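Local coordinates for protein bacteriohemerythrin (Methylococcus capsulatus, PDB 4XPX) that binds oxygen reversibly at a site of two iron atoms and may store it or deliver it to oxygen-requiring enzymes, at residues 27-31 against 46-50; 76-80 against 116-121. One frame throughout, in Å; residues are numbered along the deposited sequence.

In the fold
Both contacts lie within one four-helix bundle of the hemerythrin family, on opposite sides of the chain's centre. Contact 1 joins helix 15-34 to helix 40-67, and contact 2 joins helix 73-95 to helix 103-121, so each pairs two helices that follow one another in the chain. Contact 2 carries iron ligands itself, whereas contact 1 is mainly apolar packing with one hydrogen bond, further along the bundle: the side chain of L50 is about 11 Å from the nearer iron. The same two helices that meet in contact 1 also bring H21, H57 and E61 to the metals. Contacts 1 and 2 have their centres about 20 Å apart and their nearest atoms about 9 Å apart.

Contact 1: residues 27-31 against 46-50; sequences MVNKL and QLDAL
M27 reaches across to A49 and L50 in the hemerythrin four-helix bundle, where segments 27-31 and 46-50, on the neighbouring helices 15-34 and 40-67, run antiparallel with their axes 9.5 Å apart at closest approach. Its thioether chain bends at chi3 (82°) and brings CE over the backbone of the partner helix, 3.4 Å from A49 O and also against A49 CB, while M27 CB rests on L50 CD1. The carbonyl of M27 has two donors: L31 N within its own helix, and Q46 NE2 at 3.2 Å across the interface. The hydrogen bond from the Q46 amide is moderately bent, 147° at the hydrogen, and comes in well to the side of the C=O direction. V28 points away from the partner helix and touches V109 and L113 of helix 103-121, yet its CG2 still meets L50 CD1. K30 lays CB beside the Q46 amide before its amine end leads off. A leucine in place of Q46 would probably leave M27 O without its second donor and K30 CB without the amide it packs on. The L31 and Q46 side chains pass alongside with opposite headings, Q46 CG 3.7 Å from L31 N. L31 turns CG opposite its backbone N (chi1 -176°) and so spreads its methyls over the partner helix: CD1 lies 3.9 Å from L47 N, and CD2 packs 3.8 Å from L50 CD2.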
# COMPACT_ATOMS: atom_id res chain seq x y z
N MET A 27 -4.85 3.76 -7.19
CA MET A 27 -5.12 2.37 -7.57
C MET A 27 -6.10 1.73 -6.60
O MET A 27 -6.95 0.89 -7.04
CB MET A 27 -3.78 1.60 -7.66
CG MET A 27 -2.89 2.12 -8.75
SD MET A 27 -1.37 1.15 -8.94
CE MET A 27 -1.98 -0.23 -9.95
N VAL A 28 -6.02 2.04 -5.30
CA VAL A 28 -7.04 1.60 -4.32
C VAL A 28 -8.39 2.17 -4.73
O VAL A 28 -9.42 1.45 -4.66
CB VAL A 28 -6.67 2.02 -2.92
CG1 VAL A 28 -7.81 1.78 -1.95
CG2 VAL A 28 -5.42 1.28 -2.42
N ASN A 29 -8.44 3.43 -5.09
CA ASN A 29 -9.73 4.03 -5.44
C ASN A 29 -10.36 3.34 -6.61
O ASN A 29 -11.60 3.13 -6.62
CB ASN A 29 -9.51 5.53 -5.75
CG ASN A 29 -9.31 6.33 -4.48
OD1 ASN A 29 -9.57 5.85 -3.39
ND2 ASN A 29 -8.84 7.57 -4.60
N LYS A 30 -9.57 2.98 -7.62
CA LYS A 30 -10.10 2.24 -8.75
C LYS A 30 -10.61 0.90 -8.31
O LYS A 30 -11.75 0.49 -8.74
CB LYS A 30 -9.08 2.09 -9.85
CG LYS A 30 -8.76 3.31 -10.61
CD LYS A 30 -7.67 3.07 -11.61
CE LYS A 30 -7.26 4.29 -12.47
NZ LYS A 30 -8.45 5.05 -12.90
N LEU A 31 -9.87 0.19 -7.51
CA LEU A 31 -10.32 -1.11 -7.05
C LEU A 31 -11.58 -0.98 -6.23
O LEU A 31 -12.52 -1.83 -6.37
CB LEU A 31 -9.23 -1.78 -6.20
CG LEU A 31 -9.57 -3.22 -5.72
CD1 LEU A 31 -9.90 -4.18 -6.82
CD2 LEU A 31 -8.41 -3.75 -4.87
N GLN A 46 -7.38 -5.38 -11.37
CA GLN A 46 -7.04 -4.21 -10.60
C GLN A 46 -6.40 -4.63 -9.27
O GLN A 46 -5.42 -3.96 -8.81
CB GLN A 46 -8.24 -3.32 -10.39
CG GLN A 46 -7.88 -1.97 -9.73
CD GLN A 46 -6.99 -1.13 -10.59
OE1 GLN A 46 -7.04 -1.21 -11.85
NE2 GLN A 46 -6.20 -0.24 -9.98
N LEU A 47 -6.88 -5.72 -8.66
CA LEU A 47 -6.28 -6.23 -7.45
C LEU A 47 -4.79 -6.57 -7.71
O LEU A 47 -3.89 -6.20 -6.92
CB LEU A 47 -7.02 -7.52 -7.03
CG LEU A 47 -6.45 -8.26 -5.84
CD1 LEU A 47 -6.62 -7.49 -4.58
CD2 LEU A 47 -7.02 -9.69 -5.76
N ASP A 48 -4.57 -7.32 -8.77
CA ASP A 48 -3.19 -7.74 -9.05
C ASP A 48 -2.29 -6.54 -9.34
O ASP A 48 -1.15 -6.50 -8.89
CB ASP A 48 -3.16 -8.73 -10.17
CG ASP A 48 -3.76 -10.09 -9.83
OD1 ASP A 48 -3.99 -10.42 -8.69
OD2 ASP A 48 -4.03 -10.88 -10.84
N ALA A 49 -2.77 -5.58 -10.09
CA ALA A 49 -1.98 -4.38 -10.39
C ALA A 49 -1.63 -3.62 -9.13
O ALA A 49 -0.50 -3.16 -8.95
CB ALA A 49 -2.73 -3.49 -11.40
N LEU A 50 -2.61 -3.44 -8.25
CA LEU A 50 -2.40 -2.73 -6.99
C LEU A 50 -1.34 -3.45 -6.15
O LEU A 50 -0.40 -2.81 -5.63
CB LEU A 50 -3.71 -2.67 -6.21
CG LEU A 50 -3.55 -2.17 -4.76
CD1 LEU A 50 -3.09 -0.76 -4.66
CD2 LEU A 50 -4.92 -2.35 -4.05

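Contact 2: residues 76-80 against 116-121; sequences HKAEH and HIPKVD. With FE2 (Fe (II) ion), chain B; FE2 (Fe (II) ion), chain C.
H76 and H116 meet at an iron between helices 73-95 and 103-121, and V120 lies against the first of them. H76 NE2 and H116 NE2 each bind the metal at 2.2 Å, with the ring planes 80° apart. H76 gets there with its CG anti to the backbone N (chi1 -170°), which swings the imidazole off its own helix toward the iron. V120 covers one face of that ring: CG1 sits almost on the normal, 3.5 Å from the H76 centroid, in a CH-pi contact. A water accepts from H76 ND1 at 2.9 Å and donates to V120 O, tying the ligand's far nitrogen to the opposing backbone; with the iron on NE2, this should restrain the ring from turning. V120 belongs to a wider pi-type turn at 117-121, in which H116 O takes both V120 N and D121 N. H80 NE2 is a third histidine ligand of this iron, while its ND1 is hydrogen-bonded to E62 OE2. D121 bridges the metals, OD1 at 2.1 Å to the iron of H76 and OD2 at 2.1 Å to the other. A water bridges as well, 2.3 Å from the former and 2.0 Å from the latter. E61 completes the bridge, and H21, H57 and a more distant water fill the remaining positions of the second iron: the carboxylate-bridged diiron centre of hemerythrins, inside a four-helix bundle.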
# COMPACT_ATOMS: atom_id res chain seq x y z
N HIS A 76 10.29 -1.53 10.39
CA HIS A 76 9.45 -1.03 9.31
C HIS A 76 9.27 -2.09 8.26
O HIS A 76 8.11 -2.36 7.80
CB HIS A 76 10.11 0.22 8.76
CG HIS A 76 9.28 0.99 7.80
ND1 HIS A 76 9.35 2.36 7.79
CD2 HIS A 76 8.43 0.63 6.80
CE1 HIS A 76 8.51 2.77 6.81
NE2 HIS A 76 7.96 1.77 6.17
N LYS A 77 10.33 -2.77 7.85
CA LYS A 77 10.20 -3.88 6.90
C LYS A 77 9.29 -4.93 7.42
O LYS A 77 8.53 -5.55 6.63
CB LYS A 77 11.56 -4.44 6.57
CG LYS A 77 11.50 -5.58 5.57
CD LYS A 77 12.85 -6.01 5.10
CE LYS A 77 12.80 -7.04 3.97
NZ LYS A 77 12.17 -8.26 4.40
N ALA A 78 9.34 -5.23 8.72
CA ALA A 78 8.42 -6.25 9.28
C ALA A 78 6.99 -5.88 9.08
O ALA A 78 6.13 -6.75 8.81
CB ALA A 78 8.78 -6.52 10.72
N GLU A 79 6.64 -4.60 9.24
CA GLU A 79 5.26 -4.15 8.97
C GLU A 79 4.88 -4.40 7.53
O GLU A 79 3.79 -4.90 7.21
CB GLU A 79 5.04 -2.70 9.33
CG GLU A 79 5.38 -2.32 10.77
CD GLU A 79 4.70 -3.06 11.88
OE1 GLU A 79 3.65 -3.70 11.64
OE2 GLU A 79 5.24 -3.05 13.08
N HIS A 80 5.75 -4.02 6.62
CA HIS A 80 5.52 -4.28 5.16
C HIS A 80 5.30 -5.75 4.93
O HIS A 80 4.34 -6.15 4.21
CB HIS A 80 6.71 -3.86 4.33
CG HIS A 80 6.94 -2.39 4.27
ND1 HIS A 80 8.06 -1.89 3.65
CD2 HIS A 80 6.22 -1.30 4.63
CE1 HIS A 80 7.98 -0.55 3.67
NE2 HIS A 80 6.84 -0.17 4.24
N HIS A 116 -0.28 3.39 8.53
CA HIS A 116 1.14 3.18 8.30
C HIS A 116 1.84 4.45 7.83
O HIS A 116 2.97 4.72 8.25
CB HIS A 116 1.30 2.13 7.17
CG HIS A 116 2.73 1.77 6.87
ND1 HIS A 116 3.45 0.84 7.60
CD2 HIS A 116 3.56 2.23 5.91
CE1 HIS A 116 4.66 0.74 7.06
NE2 HIS A 116 4.79 1.55 6.03
N ILE A 117 1.24 5.20 6.92
CA ILE A 117 1.96 6.32 6.36
C ILE A 117 2.30 7.37 7.43
O ILE A 117 3.44 7.77 7.58
CB ILE A 117 1.29 6.89 5.11
CG1 ILE A 117 1.32 5.86 3.99
CG2 ILE A 117 1.98 8.20 4.69
CD1 ILE A 117 0.38 6.17 2.84
N PRO A 118 1.34 7.80 8.27
CA PRO A 118 1.67 8.84 9.28
C PRO A 118 2.50 8.27 10.41
O PRO A 118 3.31 9.04 10.97
CB PRO A 118 0.31 9.28 9.81
CG PRO A 118 -0.67 8.89 8.75
CD PRO A 118 -0.13 7.65 8.19
N LYS A 119 2.29 7.02 10.82
CA LYS A 119 2.91 6.52 12.05
C LYS A 119 4.21 5.78 11.81
O LYS A 119 4.96 5.51 12.80
CB LYS A 119 1.95 5.64 12.88
CG LYS A 119 0.72 6.35 13.25
CD LYS A 119 -0.25 5.84 14.13
CE LYS A 119 -1.37 6.91 14.19
NZ LYS A 119 -2.56 6.60 13.31
N VAL A 120 4.44 5.37 10.55
CA VAL A 120 5.61 4.56 10.25
C VAL A 120 6.42 5.26 9.16
O VAL A 120 7.60 5.55 9.35
CB VAL A 120 5.22 3.09 9.85
CG1 VAL A 120 6.49 2.26 9.71
CG2 VAL A 120 4.28 2.50 10.87
N ASP A 121 5.83 5.58 8.01
CA ASP A 121 6.59 6.21 6.95
C ASP A 121 7.07 7.60 7.31
O ASP A 121 8.21 7.98 6.98
CB ASP A 121 5.81 6.28 5.62
CG ASP A 121 5.64 4.94 4.93
OD1 ASP A 121 6.34 3.97 5.30
OD2 ASP A 121 4.78 4.92 4.01
FE FE2 B . 6.40 1.94 4.64
FE FE2 C . 4.85 3.83 2.20
O HOH W 1 9.74 4.00 10.13
O HOH W 2 4.83 2.02 3.00
O HOH W 3 2.51 2.92 2.17